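Local coordinates for mandelate racemase/muconate lactonizing protein (PDB 3VC5), which probably catalyses the magnesium-dependent dehydration of D-glucarate to 5-dehydro-4-deoxy-D-glucarate, as a member of the mandelate racemase/muconate lactonizing enzyme family, at residues Ala194-Arg197 with Leu198-Glu202. Residues are numbered along the deposited sequence; the frame is centred on the assembly and turned at random.
Sequences AQAR and LLIGE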
loop_
_atom_site.group_PDB
_atom_site.type_symbol
_atom_site.label_atom_id
_atom_site.label_comp_id
_atom_site.label_asym_id
_atom_site.label_seq_id
_atom_site.Cartn_x
_atom_site.Cartn_y
_atom_site.Cartn_z
ATOM N N ALA A 194 37.428 -12.694 10.839
ATOM C CA ALA A 194 37.473 -14.140 10.597
ATOM C C ALA A 194 36.053 -14.696 10.439
ATOM O O ALA A 194 35.801 -15.556 9.580
ATOM C CB ALA A 194 38.207 -14.864 11.712
ATOM N N GLN A 195 35.137 -14.204 11.280
ATOM C CA GLN A 195 33.741 -14.624 11.215
ATOM C C GLN A 195 33.131 -14.258 9.853
ATOM O O GLN A 195 32.403 -15.057 9.241
ATOM C CB GLN A 195 32.948 -13.974 12.352
ATOM C CG GLN A 195 31.498 -14.461 12.493
ATOM C CD GLN A 195 30.791 -13.646 13.547
ATOM O OE1 GLN A 195 31.059 -13.788 14.751
ATOM N NE2 GLN A 195 29.945 -12.752 13.110
ATOM N N ALA A 196 33.404 -13.039 9.395
ATOM C CA ALA A 196 33.004 -12.602 8.061
ATOM C C ALA A 196 33.510 -13.561 6.957
ATOM O O ALA A 196 32.753 -13.925 6.048
ATOM C CB ALA A 196 33.508 -11.189 7.794
ATOM N N ARG A 197 34.793 -13.925 7.011
ATOM C CA ARG A 197 35.362 -14.841 6.011
ATOM C C ARG A 197 34.597 -16.157 6.006
ATOM O O ARG A 197 34.318 -16.729 4.947
ATOM C CB ARG A 197 36.839 -15.113 6.288
ATOM C CG ARG A 197 37.746 -13.928 6.026
ATOM C CD ARG A 197 39.202 -14.361 5.977
ATOM N NE ARG A 197 40.072 -13.210 6.200
ATOM C CZ ARG A 197 40.329 -12.283 5.280
ATOM N NH1 ARG A 197 39.773 -12.377 4.074
ATOM N NH2 ARG A 197 41.130 -11.261 5.563
ATOM N N LEU A 198 34.279 -16.636 7.202
ATOM C CA LEU A 198 33.555 -17.885 7.358
ATOM C C LEU A 198 32.150 -17.782 6.718
ATOM O O LEU A 198 31.806 -18.580 5.843
ATOM C CB LEU A 198 33.482 -18.258 8.843
ATOM C CG LEU A 198 32.942 -19.617 9.297
ATOM C CD1 LEU A 198 33.193 -19.839 10.781
ATOM C CD2 LEU A 198 31.476 -19.742 8.995
ATOM N N LEU A 199 31.356 -16.786 7.124
ATOM C CA LEU A 199 29.995 -16.659 6.602
ATOM C C LEU A 199 29.974 -16.349 5.108
ATOM O O LEU A 199 29.142 -16.882 4.375
ATOM C CB LEU A 199 29.214 -15.563 7.354
ATOM C CG LEU A 199 28.410 -15.986 8.596
ATOM C CD1 LEU A 199 29.211 -16.821 9.550
ATOM C CD2 LEU A 199 27.791 -14.764 9.304
ATOM N N ILE A 200 30.840 -15.441 4.659
ATOM C CA ILE A 200 30.885 -15.090 3.244
ATOM C C ILE A 200 31.335 -16.281 2.407
ATOM O O ILE A 200 30.796 -16.529 1.325
ATOM C CB ILE A 200 31.739 -13.820 2.992
ATOM C CG1 ILE A 200 30.994 -12.588 3.535
ATOM C CG2 ILE A 200 32.039 -13.628 1.493
ATOM C CD1 ILE A 200 31.896 -11.364 3.740
ATOM N N GLY A 201 32.267 -17.062 2.942
ATOM C CA GLY A 201 32.737 -18.260 2.226
ATOM C C GLY A 201 31.594 -19.236 2.010
ATOM O O GLY A 201 31.470 -19.824 0.937
ATOM N N GLU A 202 30.749 -19.395 3.028
ATOM C CA GLU A 202 29.649 -20.361 2.980
ATOM C C GLU A 202 28.441 -19.902 2.184
ATOM O O GLU A 202 27.851 -20.693 1.437
ATOM C CB GLU A 202 29.242 -20.801 4.396
ATOM C CG GLU A 202 30.387 -21.511 5.143
ATOM C CD GLU A 202 30.063 -21.915 6.583
ATOM O OE1 GLU A 202 28.941 -21.634 7.052
ATOM O OE2 GLU A 202 30.945 -22.537 7.241
#
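The flat groups that meet between Ala194-Arg197 and Leu198-Glu202 are backbone carbonyls. That of Gln195 takes Leu199 N at 2.9 Å from Gln195 O. The hydrogen bond is almost straight, with an N-H...O angle of 172°. Ile200 N reaches Ala196 O at 2.8 Å. Gly201 N stands above the plane of the Arg197 carbonyl, 36° out of it, 2.9 Å from Arg197 O. Leu198 N completes the four with a 3.0 Å bond to Ala194 O. All are i to i+4 bonds of helix 189-203, the helix of a beta-alpha-beta unit with strands 161-169 and 208-211 in the barrel domain.

Side-chain carbons also lie near three of these oxygens. Ile200 CB lies 3.2 Å from Ala196 O. With CG1 anti to the carbonyl carbon (chi1 -71°), the branch turns back toward the preceding turn and brings Ile200 CD1 to 4.4 Å from Ala196 CB. Leu199 CD1 is 3.7 Å from Gln195 O.

Arg197 and Ala196 touch Phe231. Near the C-terminal end of the helix, Glu202 OE2 forms a salt bridge with Arg182 NH1.

The chemistry is thus mainly that of a helix backbone: each of the four carbonyls is satisfied by an amide. Leu199 and Ile200 lay aliphatic carbons against the carbonyl oxygens of Gln195 and Ala196, while Gln195, Ala196 and Leu199 pack on Leu168 of strand 161-169.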